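Local coordinates for AvtR (Acidianus filamentous virus 6, PDB 4HV0), which is a viral transcriptional regulator of the ribbon-helix-helix kind and probably acts by binding DNA, at residues R29-E34 against R90-M95; E11-K16 against P25-K30. All coordinates share one frame; numbering follows the deposited sequence.

Contact 1 of 2, residues R29-E34 against R90-M95; sequences RKILKE and RFLKEM
I31 meets F91, L92 and M95, the last a selenomethionine, and is the residue of 29-34 that makes the contact, a single knob set against three residues of 90-95. The three residues that receive it are spaced i, i+1 and i+4, so they lie on one side of their helix and form a shallow three-sided hollow. The axes run 12.4 Å apart and nearly at right angles (87°), too far for backbones to meet, and the gap is filled by I31 from one side and by L92 and the long, flexible M95 from the other.

The two branches of I31 share L92 and M95, and CG2 alone reaches the F91 ring. CG2, held anti to the backbone N of I31, sits 3.7 Å from SE of M95 and also approaches the edge of the F91 ring, close to the ring plane, with CE2 of F91 4.2 Å away. The other branch ends in CD1 of I31, which lies 3.8 Å from CD2 of L92 and 3.9 Å from CE of M95. That L92 methyl also reaches CG2 of I31 at 4.0 Å, so it touches both branches where the two side chains cross obliquely. M95 comes at I31 differently, tip to tip: its chain bends at the last torsion (chi3 82°), which brings CE over to the CD1 branch while SE stays against CG2.

Helix 7-19 closes the site from another direction, with L13 on I31, V9 on L92 and F12 on M95. Thus helix 88-97, from the C-terminal part of the chain, packs on the second helix of the ribbon-helix-helix region. Everything that touches between the two segments is carbon or selenium, and only 168 Å² is buried, so the pairing rests on dispersion and the hydrophobic effect and by itself would give little directional preference.

Contact 2 of 2, residues E11-K16 against P25-K30; sequences EFLKKK and PAVIRK
This is a buried, apolar helix-helix contact between the two helices of the ribbon-helix-helix region, with L13 of helix 7-19 lodged against V27 and I28 of helix 24-36. The short segments cross almost perpendicularly, at 99°, with axes 9.0 Å apart, and the backbones come nearest at L13 and V27, whose CA atoms are 6.7 Å from each other.

L13 divides its two methyls between consecutive residues. CD2 of L13 lies 3.8 Å from CG1 of V27, the side chains passing at a slant. CD1 of L13 rests at the same 3.8 Å from CG1 of I28, and here the two chains cross at about a right angle. V27 is directed toward helix 7-19: with CG1 anti to its backbone N (chi1 173°), that methyl fits between L13 and K16, where it is 3.9 Å from CB of K16.

Two helices joined by a short turn and set at a steep angle, following a single strand, here 3-6, are the helix-helix half of the ribbon-helix-helix fold of the CopG family. I65 of strand 60-65 touches both L13 and I28.

K16 takes part through CB and its backbone, for CG2 of V27 lies 4.0 Å from the carbonyl carbon C of K16. CG of K16 lies above one face of the F12 ring, off toward the rim, one turn on from F12 in the same helix. The bent chain leads the amine away from V27, and NZ of K16 and NZ of K30 remain 6.2 Å apart.

Helix 24-36 serves both contacts, with R29 and K30 common to the two segments drawn from it. V27 and I28 touch helix 7-19 in contact 2; I31, one turn on from V27, faces helix 88-97 in contact 1. The centres lie about 9 Å apart, and the packing runs on between them: CD1 of I31 is 3.9 Å from CD2 of L13, and CE of M95 is 3.7 Å from CE2 of F12. The two apolar patches thus run into each other where helices 7-19, 24-36 and 88-97 meet; contact 2 belongs to the ribbon-helix-helix region and contact 1 ties the C-terminal helix to it.

Contact 1 of 2, residues R29-E34 against R90-M95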
# COMPACT_ATOMS: atom_id res chain seq x y z
N ARG A 29 2.29 -5.22 2.08
CA ARG A 29 3.60 -5.78 2.44
C ARG A 29 4.20 -6.65 1.35
O ARG A 29 5.39 -6.52 1.06
CB ARG A 29 3.58 -6.54 3.74
CG ARG A 29 3.68 -5.62 4.94
CD ARG A 29 4.12 -6.36 6.19
NE ARG A 29 3.12 -7.34 6.60
CZ ARG A 29 1.98 -7.06 7.24
NH1 ARG A 29 1.67 -5.81 7.58
NH2 ARG A 29 1.14 -8.05 7.54
N LYS A 30 3.40 -7.46 0.68
CA LYS A 30 3.93 -8.29 -0.39
C LYS A 30 4.42 -7.44 -1.56
O LYS A 30 5.51 -7.67 -2.08
CB LYS A 30 2.90 -9.34 -0.83
CG LYS A 30 3.42 -10.37 -1.83
CD LYS A 30 2.70 -11.71 -1.69
CE LYS A 30 2.88 -12.62 -2.91
NZ LYS A 30 1.80 -12.52 -3.93
N ILE A 31 3.63 -6.43 -1.96
CA ILE A 31 4.04 -5.52 -3.04
C ILE A 31 5.33 -4.79 -2.65
O ILE A 31 6.29 -4.77 -3.43
CB ILE A 31 2.95 -4.49 -3.34
CG1 ILE A 31 1.77 -5.17 -3.96
CG2 ILE A 31 3.47 -3.40 -4.32
CD1 ILE A 31 0.52 -4.34 -3.85
N LEU A 32 5.38 -4.26 -1.43
CA LEU A 32 6.62 -3.61 -0.96
C LEU A 32 7.83 -4.55 -0.94
O LEU A 32 8.92 -4.14 -1.28
CB LEU A 32 6.45 -2.95 0.39
CG LEU A 32 5.35 -1.86 0.43
CD1 LEU A 32 5.27 -1.22 1.81
CD2 LEU A 32 5.46 -0.80 -0.67
N LYS A 33 7.64 -5.80 -0.53
CA LYS A 33 8.78 -6.76 -0.50
C LYS A 33 9.26 -7.04 -1.90
O LYS A 33 10.45 -6.98 -2.17
CB LYS A 33 8.41 -8.05 0.23
CG LYS A 33 8.36 -7.88 1.74
CD LYS A 33 7.34 -8.83 2.31
CE LYS A 33 7.90 -9.60 3.50
NZ LYS A 33 7.01 -10.71 3.92
N GLU A 34 8.34 -7.26 -2.82
CA GLU A 34 8.68 -7.56 -4.21
C GLU A 34 9.29 -6.40 -4.97
O GLU A 34 10.28 -6.56 -5.65
CB GLU A 34 7.45 -8.12 -4.94
CG GLU A 34 7.08 -9.51 -4.40
CD GLU A 34 5.94 -10.18 -5.15
OE1 GLU A 34 5.15 -9.48 -5.81
OE2 GLU A 34 5.81 -11.42 -5.03
N ARG A 90 0.38 6.80 -5.68
CA ARG A 90 0.56 6.90 -7.10
C ARG A 90 1.35 5.67 -7.64
O ARG A 90 1.03 5.18 -8.71
CB ARG A 90 1.29 8.17 -7.48
CG ARG A 90 1.32 8.42 -8.99
CD ARG A 90 2.13 9.67 -9.25
NE ARG A 90 3.34 9.33 -10.00
CZ ARG A 90 4.54 9.85 -9.82
NH1 ARG A 90 4.76 10.77 -8.91
NH2 ARG A 90 5.54 9.44 -10.56
N PHE A 91 2.32 5.18 -6.88
CA PHE A 91 3.06 4.00 -7.26
C PHE A 91 2.12 2.79 -7.40
O PHE A 91 2.09 2.15 -8.42
CB PHE A 91 4.15 3.76 -6.22
CG PHE A 91 4.88 2.48 -6.34
CD1 PHE A 91 6.01 2.39 -7.11
CD2 PHE A 91 4.50 1.39 -5.58
CE1 PHE A 91 6.71 1.20 -7.18
CE2 PHE A 91 5.20 0.21 -5.63
CZ PHE A 91 6.30 0.10 -6.43
N LEU A 92 1.30 2.54 -6.39
CA LEU A 92 0.30 1.47 -6.47
C LEU A 92 -0.71 1.69 -7.60
O LEU A 92 -1.11 0.75 -8.27
CB LEU A 92 -0.46 1.32 -5.16
CG LEU A 92 0.35 0.94 -3.94
CD1 LEU A 92 -0.46 1.22 -2.70
CD2 LEU A 92 0.71 -0.54 -4.03
N LYS A 93 -1.08 2.94 -7.84
CA LYS A 93 -2.02 3.26 -8.93
C LYS A 93 -1.44 2.94 -10.31
O LYS A 93 -2.14 2.44 -11.17
CB LYS A 93 -2.40 4.75 -8.85
CG LYS A 93 -3.68 5.15 -9.55
CD LYS A 93 -4.15 6.55 -9.09
CE LYS A 93 -3.13 7.69 -9.33
NZ LYS A 93 -3.50 9.07 -8.88
N GLU A 94 -0.16 3.23 -10.51
CA GLU A 94 0.50 2.95 -11.77
C GLU A 94 0.70 1.46 -12.02
O GLU A 94 0.76 0.99 -13.15
CB GLU A 94 1.87 3.62 -11.81
CG GLU A 94 1.80 5.14 -11.86
CD GLU A 94 3.16 5.79 -12.00
OE1 GLU A 94 4.17 5.05 -12.24
OE2 GLU A 94 3.22 7.02 -11.90
N MSE A 95 0.85 0.72 -10.93
CA MSE A 95 1.04 -0.71 -10.98
C MSE A 95 -0.27 -1.35 -11.35
O MSE A 95 -0.29 -2.27 -12.15
CB MSE A 95 1.46 -1.04 -9.56
CG MSE A 95 2.07 -2.40 -9.54
SE MSE A 95 1.91 -2.89 -7.66
CE MSE A 95 0.05 -3.51 -7.60

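Contact 2 of 2, residues E11-K16 against P25-K30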
# COMPACT_ATOMS: atom_id res chain seq x y z
N GLU A 11 -9.95 -0.63 -3.53
CA GLU A 11 -10.77 -1.70 -4.08
C GLU A 11 -9.84 -2.79 -4.60
O GLU A 11 -9.98 -3.97 -4.24
CB GLU A 11 -11.72 -1.23 -5.20
CG GLU A 11 -12.74 -0.16 -4.81
CD GLU A 11 -13.50 -0.44 -3.52
OE1 GLU A 11 -13.84 -1.60 -3.22
OE2 GLU A 11 -13.78 0.53 -2.78
N PHE A 12 -8.88 -2.38 -5.42
CA PHE A 12 -7.91 -3.31 -5.98
C PHE A 12 -7.19 -4.12 -4.91
O PHE A 12 -7.09 -5.33 -5.02
CB PHE A 12 -6.89 -2.59 -6.82
CG PHE A 12 -5.73 -3.46 -7.21
CD1 PHE A 12 -5.83 -4.29 -8.32
CD2 PHE A 12 -4.56 -3.47 -6.45
CE1 PHE A 12 -4.77 -5.11 -8.68
CE2 PHE A 12 -3.50 -4.30 -6.81
CZ PHE A 12 -3.61 -5.12 -7.92
N LEU A 13 -6.70 -3.47 -3.88
CA LEU A 13 -6.02 -4.17 -2.80
C LEU A 13 -6.94 -5.10 -2.03
O LEU A 13 -6.54 -6.18 -1.62
CB LEU A 13 -5.43 -3.17 -1.81
CG LEU A 13 -4.24 -2.33 -2.28
CD1 LEU A 13 -3.91 -1.25 -1.24
CD2 LEU A 13 -3.01 -3.18 -2.60
N LYS A 14 -8.18 -4.68 -1.84
CA LYS A 14 -9.15 -5.49 -1.11
C LYS A 14 -9.46 -6.80 -1.87
O LYS A 14 -9.59 -7.85 -1.23
CB LYS A 14 -10.44 -4.70 -0.86
CG LYS A 14 -11.32 -5.25 0.25
CD LYS A 14 -12.26 -4.20 0.84
CE LYS A 14 -13.28 -3.68 -0.17
NZ LYS A 14 -14.35 -4.70 -0.35
N LYS A 15 -9.58 -6.72 -3.20
CA LYS A 15 -9.82 -7.89 -4.05
C LYS A 15 -8.67 -8.87 -4.02
O LYS A 15 -8.92 -10.06 -3.94
CB LYS A 15 -10.10 -7.51 -5.51
CG LYS A 15 -11.47 -6.87 -5.75
CD LYS A 15 -11.48 -6.02 -7.02
CE LYS A 15 -12.83 -5.31 -7.19
NZ LYS A 15 -12.92 -4.31 -8.30
N LYS A 16 -7.43 -8.39 -4.09
CA LYS A 16 -6.32 -9.32 -3.94
C LYS A 16 -6.32 -9.89 -2.53
O LYS A 16 -6.08 -11.07 -2.36
CB LYS A 16 -4.97 -8.67 -4.25
CG LYS A 16 -4.82 -8.21 -5.69
CD LYS A 16 -3.41 -8.42 -6.23
CE LYS A 16 -3.21 -9.83 -6.78
NZ LYS A 16 -2.23 -9.85 -7.89
N PRO A 25 -3.38 -5.14 4.40
CA PRO A 25 -1.98 -4.89 4.73
C PRO A 25 -0.99 -5.99 4.32
O PRO A 25 0.18 -5.70 4.06
CB PRO A 25 -2.00 -4.76 6.25
CG PRO A 25 -3.35 -4.25 6.56
CD PRO A 25 -4.24 -4.97 5.58
N ALA A 26 -1.42 -7.24 4.29
CA ALA A 26 -0.55 -8.32 3.83
C ALA A 26 -0.22 -8.12 2.36
O ALA A 26 0.91 -8.33 1.91
CB ALA A 26 -1.21 -9.69 4.07
N VAL A 27 -1.21 -7.71 1.60
CA VAL A 27 -1.03 -7.47 0.17
C VAL A 27 -0.03 -6.28 -0.04
O VAL A 27 0.94 -6.40 -0.79
CB VAL A 27 -2.43 -7.26 -0.47
CG1 VAL A 27 -2.37 -6.83 -1.93
CG2 VAL A 27 -3.25 -8.53 -0.34
N ILE A 28 -0.23 -5.17 0.67
CA ILE A 28 0.71 -4.04 0.60
C ILE A 28 2.12 -4.49 0.96
O ILE A 28 3.05 -4.21 0.21
CB ILE A 28 0.31 -2.89 1.52
CG1 ILE A 28 -0.92 -2.19 0.98
CG2 ILE A 28 1.44 -1.90 1.74
CD1 ILE A 28 -1.56 -1.34 2.06
N ARG A 29 2.29 -5.22 2.08
CA ARG A 29 3.60 -5.78 2.44
C ARG A 29 4.20 -6.65 1.35
O ARG A 29 5.39 -6.52 1.06
CB ARG A 29 3.58 -6.54 3.74
CG ARG A 29 3.68 -5.62 4.94
CD ARG A 29 4.12 -6.36 6.19
NE ARG A 29 3.12 -7.34 6.60
CZ ARG A 29 1.98 -7.06 7.24
NH1 ARG A 29 1.67 -5.81 7.58
NH2 ARG A 29 1.14 -8.05 7.54
N LYS A 30 3.40 -7.46 0.68
CA LYS A 30 3.93 -8.29 -0.39
C LYS A 30 4.42 -7.44 -1.56
O LYS A 30 5.51 -7.67 -2.08
CB LYS A 30 2.90 -9.34 -0.83
CG LYS A 30 3.42 -10.37 -1.83
CD LYS A 30 2.70 -11.71 -1.69
CE LYS A 30 2.88 -12.62 -2.91
NZ LYS A 30 1.80 -12.52 -3.93